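Local atomic coordinates of endo-arabinase (Bacteroides thetaiotaomicron, PDB entry 5C0P), a protein that probably hydrolyses glycosidic bonds of L-arabinan, as a glycoside hydrolase of family 43 in the arabinan degradation pathway. Residues A[231-236]-A[272-277]; A[86-91]-A[139-144]; A[125-130]-A[173-178]; A[72-77]-A[108-113]. All blocks are in the same frame, centred on the assembly; numbering follows the deposited sequence.

Contact 1 of 4, residues A[231-236]-A[272-277]; sequences YAIGQA and LMISYH. With GOL (glycerol), chain I.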
# COMPACT_ATOMS: atom_id res chain seq x y z
N TYR A 231 -11.82 -5.72 -10.06
CA TYR A 231 -10.95 -4.93 -9.22
C TYR A 231 -10.05 -4.15 -10.17
O TYR A 231 -9.73 -4.65 -11.26
CB TYR A 231 -10.11 -5.88 -8.38
CG TYR A 231 -9.40 -5.29 -7.18
CD1 TYR A 231 -10.06 -4.48 -6.26
CD2 TYR A 231 -8.07 -5.61 -6.93
CE1 TYR A 231 -9.39 -3.98 -5.14
CE2 TYR A 231 -7.40 -5.13 -5.82
CZ TYR A 231 -8.06 -4.31 -4.94
OH TYR A 231 -7.39 -3.85 -3.83
N ALA A 232 -9.66 -2.95 -9.78
CA ALA A 232 -8.90 -2.10 -10.70
C ALA A 232 -8.07 -1.07 -9.98
O ALA A 232 -8.24 -0.83 -8.78
CB ALA A 232 -9.85 -1.40 -11.67
N ILE A 233 -7.16 -0.47 -10.75
CA ILE A 233 -6.33 0.63 -10.29
C ILE A 233 -6.88 1.91 -10.89
O ILE A 233 -7.03 2.02 -12.13
CB ILE A 233 -4.88 0.47 -10.77
CG1 ILE A 233 -4.34 -0.92 -10.40
CG2 ILE A 233 -4.01 1.59 -10.21
CD1 ILE A 233 -3.07 -1.30 -11.17
N GLY A 234 -7.20 2.87 -10.03
CA GLY A 234 -7.59 4.19 -10.48
C GLY A 234 -6.49 5.18 -10.15
O GLY A 234 -5.59 4.89 -9.34
N GLN A 235 -6.53 6.34 -10.80
CA GLN A 235 -5.58 7.38 -10.47
C GLN A 235 -6.29 8.71 -10.28
O GLN A 235 -7.37 8.94 -10.84
CB GLN A 235 -4.49 7.51 -11.55
CG GLN A 235 -4.97 8.02 -12.89
CD GLN A 235 -3.84 8.13 -13.91
OE1 GLN A 235 -2.70 8.44 -13.56
NE2 GLN A 235 -4.16 7.87 -15.17
N ALA A 236 -5.70 9.56 -9.45
CA ALA A 236 -6.20 10.91 -9.22
C ALA A 236 -5.01 11.84 -9.21
O ALA A 236 -3.90 11.44 -8.85
CB ALA A 236 -6.95 10.99 -7.91
N LEU A 272 10.90 3.62 -14.22
CA LEU A 272 9.68 3.58 -13.40
C LEU A 272 8.87 2.31 -13.68
O LEU A 272 8.64 1.94 -14.85
CB LEU A 272 8.84 4.84 -13.64
CG LEU A 272 7.68 5.11 -12.68
CD1 LEU A 272 8.19 5.41 -11.27
CD2 LEU A 272 6.82 6.26 -13.21
N MSE A 273 8.48 1.64 -12.60
CA MSE A 273 7.74 0.38 -12.67
C MSE A 273 6.49 0.45 -11.81
O MSE A 273 6.46 1.18 -10.82
CB MSE A 273 8.59 -0.78 -12.13
CG MSE A 273 10.01 -0.85 -12.66
SE MSE A 273 10.05 -1.51 -14.47
CE MSE A 273 9.44 -3.30 -14.13
N ILE A 274 5.48 -0.34 -12.17
CA ILE A 274 4.32 -0.54 -11.31
C ILE A 274 4.31 -1.99 -10.84
O ILE A 274 4.72 -2.89 -11.56
CB ILE A 274 3.00 -0.15 -12.02
CG1 ILE A 274 1.81 -0.19 -11.04
CG2 ILE A 274 2.74 -1.05 -13.22
CD1 ILE A 274 0.55 0.49 -11.59
N SER A 275 3.87 -2.20 -9.60
CA SER A 275 3.69 -3.53 -9.03
C SER A 275 2.29 -3.64 -8.44
O SER A 275 1.87 -2.79 -7.64
CB SER A 275 4.74 -3.78 -7.94
OG SER A 275 4.52 -5.02 -7.27
N TYR A 276 1.56 -4.69 -8.83
CA TYR A 276 0.21 -4.94 -8.32
C TYR A 276 -0.10 -6.41 -8.46
O TYR A 276 0.68 -7.13 -9.06
CB TYR A 276 -0.83 -4.09 -9.05
CG TYR A 276 -1.03 -4.37 -10.53
CD1 TYR A 276 -2.09 -5.16 -10.97
CD2 TYR A 276 -0.20 -3.79 -11.48
CE1 TYR A 276 -2.30 -5.39 -12.33
CE2 TYR A 276 -0.40 -4.01 -12.84
CZ TYR A 276 -1.44 -4.82 -13.25
OH TYR A 276 -1.64 -5.02 -14.61
N HIS A 277 -1.23 -6.88 -7.94
CA HIS A 277 -1.58 -8.28 -8.16
C HIS A 277 -2.73 -8.40 -9.13
O HIS A 277 -3.57 -7.51 -9.22
CB HIS A 277 -1.89 -9.02 -6.85
CG HIS A 277 -3.22 -8.66 -6.26
ND1 HIS A 277 -3.35 -7.81 -5.18
CD2 HIS A 277 -4.48 -9.02 -6.61
CE1 HIS A 277 -4.63 -7.67 -4.88
NE2 HIS A 277 -5.34 -8.38 -5.75
C1 GOL I . 0.90 -1.50 -16.89
C2 GOL I . -0.33 -0.67 -16.55
O2 GOL I . 0.06 0.50 -15.86
C3 GOL I . -1.27 -1.47 -15.66
O3 GOL I . -1.85 -2.50 -16.41
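Ile-233 and Tyr-276 form the hydrophobic centre of this buried meeting between strands 231-238 and 272-278, which belong to two different sheets of the five-bladed beta-propeller known for glycoside hydrolase family 43. The short strand axes run roughly antiparallel, at 151°, but stand 9.4 Å apart, so side chains bridge the space. In the apolar part, the methyl CD1 of Ile-233 sits over one face of the Tyr-276 ring, a CH-pi contact with CD1 3.8 Å from the ring centroid and displaced toward CG, 3.7 Å away. The same CD1 meets CD1 of Ile-274 at 4.1 Å. Tyr-276 takes this position with CG between its backbone N and carbonyl carbon (chi1 65°), which carries the ring across the end of the isoleucine.

The aromatic part is a looser pair. The rings of Tyr-231 and His-277 lie nearly parallel, at 20°, but are displaced until little of one covers the other, with centroids 5.7 Å apart.

Polar ends turn to other partners. Tyr-276 OH bonds to Asp-257 and accepts from glycerol O3 at 3.1 Å, Tyr-231 OH reaches Asp-205, His-277 ND1 takes the backbone N-H of Asp-28, and NE2 bonds to OD1 of Asn-280. The chemistry thus divides: apolar and ring contacts cross between the sheets, other residues satisfy the polar ends, and Tyr-231 lies near the magnesium ligand His-261.

Contact 2 of 4, residues A[86-91]-A[139-144]; sequences YEYEGR and LYIDKE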
# COMPACT_ATOMS: atom_id res chain seq x y z
N TYR A 86 9.31 0.51 3.94
CA TYR A 86 9.97 1.73 3.52
C TYR A 86 11.33 1.89 4.17
O TYR A 86 11.48 1.62 5.36
CB TYR A 86 9.12 2.94 3.91
CG TYR A 86 7.73 2.89 3.34
CD1 TYR A 86 7.47 3.39 2.06
CD2 TYR A 86 6.69 2.32 4.05
CE1 TYR A 86 6.18 3.35 1.53
CE2 TYR A 86 5.41 2.27 3.52
CZ TYR A 86 5.17 2.78 2.26
OH TYR A 86 3.89 2.74 1.72
N GLU A 87 12.30 2.35 3.40
CA GLU A 87 13.55 2.80 4.00
C GLU A 87 13.36 4.26 4.39
O GLU A 87 12.91 5.08 3.60
CB GLU A 87 14.71 2.68 3.01
CG GLU A 87 16.11 2.83 3.63
CD GLU A 87 16.54 4.27 3.87
OE1 GLU A 87 15.97 5.20 3.26
OE2 GLU A 87 17.48 4.47 4.68
N TYR A 88 13.71 4.58 5.63
CA TYR A 88 13.51 5.94 6.13
C TYR A 88 14.58 6.29 7.15
O TYR A 88 14.66 5.67 8.21
CB TYR A 88 12.11 6.07 6.73
CG TYR A 88 11.80 7.41 7.37
CD1 TYR A 88 11.39 8.50 6.59
CD2 TYR A 88 11.89 7.59 8.74
CE1 TYR A 88 11.09 9.72 7.17
CE2 TYR A 88 11.60 8.80 9.32
CZ TYR A 88 11.19 9.87 8.54
OH TYR A 88 10.90 11.07 9.15
N GLU A 89 15.41 7.27 6.80
CA GLU A 89 16.49 7.74 7.67
C GLU A 89 17.35 6.61 8.23
O GLU A 89 17.70 6.60 9.41
CB GLU A 89 15.93 8.63 8.79
CG GLU A 89 15.08 9.78 8.25
CD GLU A 89 14.92 10.90 9.25
OE1 GLU A 89 14.85 12.07 8.81
OE2 GLU A 89 14.87 10.62 10.47
N GLY A 90 17.70 5.65 7.38
CA GLY A 90 18.67 4.64 7.75
C GLY A 90 18.10 3.37 8.35
O GLY A 90 18.84 2.42 8.60
N ARG A 91 16.79 3.36 8.59
CA ARG A 91 16.14 2.14 9.08
C ARG A 91 14.99 1.74 8.16
O ARG A 91 14.70 2.42 7.17
CB ARG A 91 15.65 2.32 10.53
CG ARG A 91 16.75 2.72 11.50
CD ARG A 91 16.30 2.57 12.94
NE ARG A 91 16.18 1.16 13.31
CZ ARG A 91 15.67 0.71 14.44
NH1 ARG A 91 15.19 1.56 15.35
NH2 ARG A 91 15.60 -0.60 14.67
N LEU A 139 3.08 5.24 3.35
CA LEU A 139 3.96 6.36 3.66
C LEU A 139 4.27 7.12 2.39
O LEU A 139 4.65 6.54 1.37
CB LEU A 139 5.26 5.84 4.29
CG LEU A 139 6.32 6.87 4.68
CD1 LEU A 139 5.85 7.73 5.82
CD2 LEU A 139 7.62 6.17 5.04
N TYR A 140 4.06 8.43 2.43
CA TYR A 140 4.49 9.34 1.38
C TYR A 140 5.47 10.35 1.98
O TYR A 140 5.19 10.96 3.02
CB TYR A 140 3.29 10.07 0.75
CG TYR A 140 3.73 11.21 -0.15
CD1 TYR A 140 4.41 10.96 -1.34
CD2 TYR A 140 3.49 12.54 0.20
CE1 TYR A 140 4.84 11.99 -2.15
CE2 TYR A 140 3.91 13.59 -0.62
CZ TYR A 140 4.59 13.30 -1.79
OH TYR A 140 5.02 14.33 -2.60
N ILE A 141 6.62 10.53 1.34
CA ILE A 141 7.60 11.52 1.76
C ILE A 141 7.48 12.72 0.84
O ILE A 141 7.69 12.61 -0.38
CB ILE A 141 9.04 10.97 1.74
CG1 ILE A 141 9.14 9.70 2.59
CG2 ILE A 141 10.04 12.05 2.17
CD1 ILE A 141 8.81 9.90 4.07
N ASP A 142 7.15 13.88 1.40
CA ASP A 142 6.88 15.04 0.57
C ASP A 142 8.16 15.73 0.09
O ASP A 142 9.27 15.28 0.39
CB ASP A 142 5.88 16.00 1.25
CG ASP A 142 6.44 16.74 2.46
OD1 ASP A 142 7.68 16.90 2.57
OD2 ASP A 142 5.63 17.20 3.29
N LYS A 143 8.01 16.82 -0.66
CA LYS A 143 9.15 17.49 -1.26
C LYS A 143 10.21 17.97 -0.24
O LYS A 143 11.39 18.06 -0.57
CB LYS A 143 8.68 18.67 -2.11
CG LYS A 143 9.79 19.31 -2.91
CD LYS A 143 9.47 20.74 -3.30
CE LYS A 143 10.74 21.54 -3.54
NZ LYS A 143 10.53 22.66 -4.49
N GLU A 144 9.77 18.26 0.98
CA GLU A 144 10.67 18.71 2.04
C GLU A 144 11.23 17.57 2.87
O GLU A 144 11.98 17.81 3.82
CB GLU A 144 9.95 19.68 2.97
CG GLU A 144 9.84 21.09 2.45
CD GLU A 144 8.69 21.26 1.49
OE1 GLU A 144 7.56 20.86 1.83
OE2 GLU A 144 8.91 21.82 0.39
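Tyr-86 and Leu-139 make the tight end of a contact between two neighbouring sheets of the five-bladed beta-propeller, where strand 78-88 faces strand 134-141. CB of Leu-139 lies over the centre of the Tyr-86 ring, 3.6 Å from its centroid and 8° off the ring normal, a clear CH-pi contact. The tyrosine's CG stands opposite its carbonyl carbon (chi1 -57°), which lays the ring against the leucine. The leucine runs back along it from the hydroxyl end, putting CD2 3.7 Å from CG of Tyr-86. The phenol end is gripped too: Leu-139 N donates to Tyr-86 OH over 3.1 Å in a nearly straight bond (168°), and this hydroxyl also makes a weak bond to the magnesium ligand Asp-84. A phenylalanine in place of Tyr-86 would probably keep the ring packing but leave the backbone N of Leu-139 without its acceptor and Asp-84 without this second-shell partner.

Toward the surface the contact thins. Here CE1 of Tyr-88 touches CD1 of the partly exposed Ile-141 at 3.9 Å, while the phenol oxygen of Tyr-88 bonds to the backbone O of Lys-170. Beyond it a type I' turn from Tyr-88 to Arg-91 reverses the chain, with exposed Glu-89 and Gly-90 at its corners. From inside it Gly-90 N reaches 3.0 Å back to OE2 of Glu-87, just before the turn, from above the carboxylate plane.

Contact 3 of 4, residues A[125-130]-A[173-178]; sequences KAITPS and KTTEGD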
# COMPACT_ATOMS: atom_id res chain seq x y z
N LYS A 125 0.56 -0.20 18.98
CA LYS A 125 -0.80 0.19 18.65
C LYS A 125 -0.82 0.74 17.23
O LYS A 125 0.22 1.10 16.68
CB LYS A 125 -1.34 1.24 19.62
CG LYS A 125 -0.60 2.55 19.63
CD LYS A 125 -1.28 3.50 20.61
CE LYS A 125 -0.41 4.71 20.92
NZ LYS A 125 -0.93 5.50 22.09
N ALA A 126 -2.01 0.80 16.64
CA ALA A 126 -2.18 1.32 15.30
C ALA A 126 -1.80 2.80 15.24
O ALA A 126 -1.99 3.53 16.21
CB ALA A 126 -3.62 1.14 14.84
N ILE A 127 -1.28 3.22 14.09
CA ILE A 127 -1.03 4.63 13.82
C ILE A 127 -2.29 5.32 13.28
O ILE A 127 -2.45 6.53 13.38
CB ILE A 127 0.16 4.78 12.84
CG1 ILE A 127 0.64 6.23 12.79
CG2 ILE A 127 -0.20 4.25 11.45
CD1 ILE A 127 1.10 6.78 14.12
N THR A 128 -3.20 4.52 12.73
CA THR A 128 -4.51 5.01 12.30
C THR A 128 -5.41 5.24 13.52
O THR A 128 -5.10 4.74 14.61
CB THR A 128 -5.13 4.02 11.29
OG1 THR A 128 -5.11 2.70 11.85
CG2 THR A 128 -4.35 4.02 9.98
N PRO A 129 -6.51 6.01 13.37
CA PRO A 129 -7.30 6.33 14.57
C PRO A 129 -7.95 5.12 15.23
O PRO A 129 -8.55 4.30 14.55
CB PRO A 129 -8.39 7.26 14.02
CG PRO A 129 -7.76 7.90 12.82
CD PRO A 129 -6.94 6.79 12.20
N SER A 130 -7.86 5.04 16.56
CA SER A 130 -8.37 3.88 17.29
C SER A 130 -9.89 3.72 17.20
O SER A 130 -10.42 2.62 17.38
CB SER A 130 -7.93 3.92 18.75
OG SER A 130 -8.47 5.05 19.42
N LYS A 173 6.43 7.69 15.02
CA LYS A 173 5.76 7.03 16.15
C LYS A 173 4.32 7.49 16.35
O LYS A 173 3.48 6.73 16.85
CB LYS A 173 6.52 7.24 17.46
CG LYS A 173 7.83 6.47 17.56
CD LYS A 173 8.40 6.58 18.97
CE LYS A 173 9.67 5.76 19.14
NZ LYS A 173 10.05 5.63 20.59
N THR A 174 4.06 8.74 15.99
CA THR A 174 2.77 9.38 16.25
C THR A 174 2.39 10.21 15.03
O THR A 174 3.21 10.42 14.13
CB THR A 174 2.82 10.33 17.46
OG1 THR A 174 3.77 11.38 17.22
CG2 THR A 174 3.20 9.57 18.71
N THR A 175 1.15 10.67 15.02
CA THR A 175 0.67 11.56 13.98
C THR A 175 0.65 13.00 14.48
O THR A 175 0.75 13.25 15.68
CB THR A 175 -0.75 11.18 13.53
OG1 THR A 175 -1.59 11.07 14.68
CG2 THR A 175 -0.74 9.85 12.78
N GLU A 176 0.50 13.92 13.54
CA GLU A 176 0.33 15.33 13.85
C GLU A 176 -1.02 15.78 13.32
O GLU A 176 -1.40 15.41 12.22
CB GLU A 176 1.42 16.16 13.16
CG GLU A 176 2.83 15.78 13.55
CD GLU A 176 3.85 16.69 12.90
OE1 GLU A 176 3.46 17.50 12.03
OE2 GLU A 176 5.04 16.61 13.27
N GLY A 177 -1.74 16.58 14.10
CA GLY A 177 -3.03 17.07 13.65
C GLY A 177 -4.07 15.98 13.50
O GLY A 177 -3.88 14.85 13.97
N ASP A 178 -5.17 16.31 12.84
CA ASP A 178 -6.24 15.35 12.62
C ASP A 178 -6.14 14.77 11.22
O ASP A 178 -5.56 15.39 10.33
CB ASP A 178 -7.60 16.02 12.79
CG ASP A 178 -7.88 16.45 14.21
OD1 ASP A 178 -7.23 15.91 15.14
OD2 ASP A 178 -8.75 17.31 14.41
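Ile-127 is the one residue of the loop 125-130 that reaches the segment 173-178, and each touching residue there meets some part of it. At Lys-173 the backbone does the work: its O lies 3.6 Å from CD1 of Ile-127, whereas the side chain runs off from the loop and rests on Leu-122 and Val-123. Thr-174 likewise offers its main chain, with CA 3.8 Å from the same CD1; its OG1 bonds to a glycerol, probably from the crystallisation liquor. Thr-175 is the first to send a side chain across. Its methyl CG2 approaches CD1 of Ile-127 at 3.8 Å and passes CG1 at 3.9 Å; CG2 of Thr-175 is also 3.8 Å from O of Ile-127. The methyl can do so because CG2 stands anti to the carbonyl carbon of Thr-175, while OG1 is the branch flanked by both main-chain neighbours of CA (chi1 52°).

Glu-176 continues the weakly bonded strand through backbone hydrogen bonds to Arg-167. At Gly-177, with a positive phi of 66°, the chain turns a corner, and its O accepts from the side chain of Gln-166 before strand 178-184 begins.

Ile-127 also packs on Leu-149 and Leu-168, while its backbone is bonded to Thr-107, so it ties the sheet of strand 103-112, through its backbone, to the following sheet, through its side chain. Such a van der Waals seam at the surface, between a connecting loop and the next sheet, fits the junction of successive blades in a five-bladed beta-propeller.

Contact 4 of 4, residues A[72-77]-A[108-113]; sequences SDFWGQ and SILVSD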
# COMPACT_ATOMS: atom_id res chain seq x y z
N SER A 72 3.11 -12.65 21.57
CA SER A 72 1.76 -12.77 22.11
C SER A 72 1.20 -11.45 22.64
O SER A 72 -0.01 -11.27 22.74
CB SER A 72 1.70 -13.84 23.20
OG SER A 72 2.55 -13.50 24.28
N ASP A 73 2.09 -10.51 22.99
CA ASP A 73 1.66 -9.22 23.51
C ASP A 73 1.46 -8.14 22.44
O ASP A 73 1.07 -7.02 22.77
CB ASP A 73 2.58 -8.72 24.62
CG ASP A 73 4.00 -8.47 24.15
OD1 ASP A 73 4.32 -8.72 22.96
OD2 ASP A 73 4.82 -8.02 24.98
N PHE A 74 1.70 -8.48 21.18
CA PHE A 74 1.42 -7.53 20.10
C PHE A 74 -0.07 -7.26 20.02
O PHE A 74 -0.89 -8.17 20.15
CB PHE A 74 1.91 -8.08 18.77
CG PHE A 74 1.79 -7.11 17.63
CD1 PHE A 74 2.45 -5.89 17.65
CD2 PHE A 74 1.03 -7.44 16.52
CE1 PHE A 74 2.35 -5.00 16.57
CE2 PHE A 74 0.91 -6.56 15.45
CZ PHE A 74 1.58 -5.33 15.47
N TRP A 75 -0.43 -6.00 19.79
CA TRP A 75 -1.82 -5.59 19.85
C TRP A 75 -2.70 -6.25 18.80
O TRP A 75 -3.89 -6.45 19.04
CB TRP A 75 -1.93 -4.07 19.68
CG TRP A 75 -1.74 -3.58 18.27
CD1 TRP A 75 -0.57 -3.21 17.68
CD2 TRP A 75 -2.76 -3.39 17.27
NE1 TRP A 75 -0.79 -2.82 16.38
CE2 TRP A 75 -2.12 -2.91 16.11
CE3 TRP A 75 -4.15 -3.57 17.26
CZ2 TRP A 75 -2.83 -2.61 14.93
CZ3 TRP A 75 -4.85 -3.28 16.09
CH2 TRP A 75 -4.19 -2.80 14.94
N GLY A 76 -2.13 -6.56 17.64
CA GLY A 76 -2.93 -7.01 16.51
C GLY A 76 -2.61 -8.43 16.11
O GLY A 76 -1.70 -8.67 15.32
N GLN A 77 -3.37 -9.37 16.64
CA GLN A 77 -3.08 -10.78 16.39
C GLN A 77 -3.74 -11.31 15.12
O GLN A 77 -3.45 -12.43 14.70
CB GLN A 77 -3.46 -11.63 17.59
CG GLN A 77 -2.69 -11.29 18.87
CD GLN A 77 -1.23 -11.71 18.80
OE1 GLN A 77 -0.89 -12.77 18.26
NE2 GLN A 77 -0.34 -10.88 19.35
N SER A 108 -0.42 -0.57 11.65
CA SER A 108 0.63 -0.18 12.59
C SER A 108 2.00 -0.24 11.95
O SER A 108 2.17 -0.81 10.85
CB SER A 108 0.56 -0.93 13.92
OG SER A 108 1.09 -2.22 13.81
N ILE A 109 2.96 0.38 12.62
CA ILE A 109 4.30 0.56 12.07
C ILE A 109 5.31 -0.22 12.91
O ILE A 109 5.29 -0.16 14.15
CB ILE A 109 4.67 2.05 12.02
CG1 ILE A 109 3.67 2.80 11.14
CG2 ILE A 109 6.11 2.23 11.53
CD1 ILE A 109 3.82 4.33 11.16
N LEU A 110 6.17 -0.97 12.22
CA LEU A 110 7.19 -1.78 12.88
C LEU A 110 8.52 -1.41 12.26
O LEU A 110 8.57 -0.90 11.13
CB LEU A 110 6.89 -3.27 12.69
CG LEU A 110 5.52 -3.69 13.22
CD1 LEU A 110 4.44 -3.66 12.12
CD2 LEU A 110 5.60 -5.04 13.86
N VAL A 111 9.61 -1.66 12.97
CA VAL A 111 10.91 -1.15 12.54
C VAL A 111 12.00 -2.22 12.60
O VAL A 111 11.96 -3.12 13.45
CB VAL A 111 11.32 0.09 13.38
CG1 VAL A 111 11.51 -0.27 14.86
CG2 VAL A 111 12.57 0.79 12.80
N SER A 112 12.97 -2.13 11.68
CA SER A 112 14.12 -3.03 11.67
C SER A 112 15.34 -2.27 11.18
O SER A 112 15.21 -1.25 10.50
CB SER A 112 13.86 -4.21 10.72
OG SER A 112 14.97 -5.10 10.72
N ASP A 113 16.52 -2.79 11.52
CA ASP A 113 17.76 -2.23 10.99
C ASP A 113 18.03 -2.78 9.58
O ASP A 113 18.91 -2.29 8.88
CB ASP A 113 18.94 -2.59 11.90
CG ASP A 113 18.91 -1.84 13.22
OD1 ASP A 113 18.18 -0.83 13.33
OD2 ASP A 113 19.64 -2.25 14.15
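Ser-108 OG receives the indole N-H of Trp-75 in a weak hydrogen bond, 3.2 Å from NE1 and fairly straight at 161°. The hydroxyl oxygen lies at the edge of the indole, in its plane, and also near the plane of the Phe-74 ring, where CZ is 3.6 Å away. CB of Ser-108 packs there too, 3.4 Å from NE1 and 3.9 Å from CZ2 of Trp-75. A thinner apolar touch, CE1 of Phe-74 to CD2 of Leu-110 at 4.2 Å, lies beside them.

Trp-75 turns its first torsion to 76°, folding CG in over its own main chain, and this brings the CD1 corner of the indole 3.6 Å above the Phe-74 ring, at its rim. Exchanging Trp-75 for a leucine would probably leave Ser-108 OG without its N-H donor and uncover part of the Phe-74 ring. Farther out, Gln-77 NE2 donates to Phe-74 O at 2.9 Å, and Asn-124 holds the loop through Trp-75 N and Asp-73 O.

Edge-to-face rings of Phe-68 and Phe-98 against Phe-74 tie the loop to strands 60-68 and 91-100, while Ser-108 and Leu-110 connect it to strand 103-112, itself paired with strands 91-100 and 120-121.

Contacts 1 and 4 are buried, contact 2 partly so, and contact 3 lies at the surface, but chemistry does not simply track burial. Contact 1 combines apolar and aromatic packing, contact 2 adds a straight backbone-to-phenol bond near the metal, contact 4 has a weak indole bond, and contact 3 relies on van der Waals touch alone. Contacts 2 and 3 both reach the sheet containing strand 134-141, whereas contacts 2 and 4 share that of strands 78-88 and 103-112, where Arg-91 NE and Asp-113 OD1 form a 2.8 Å salt bridge. Lys-125 and Ala-126 of contact 3 pack on Trp-75 and Ser-108 of contact 4. Contact 1 stands apart, centred about 21 Å from the centre of contact 2.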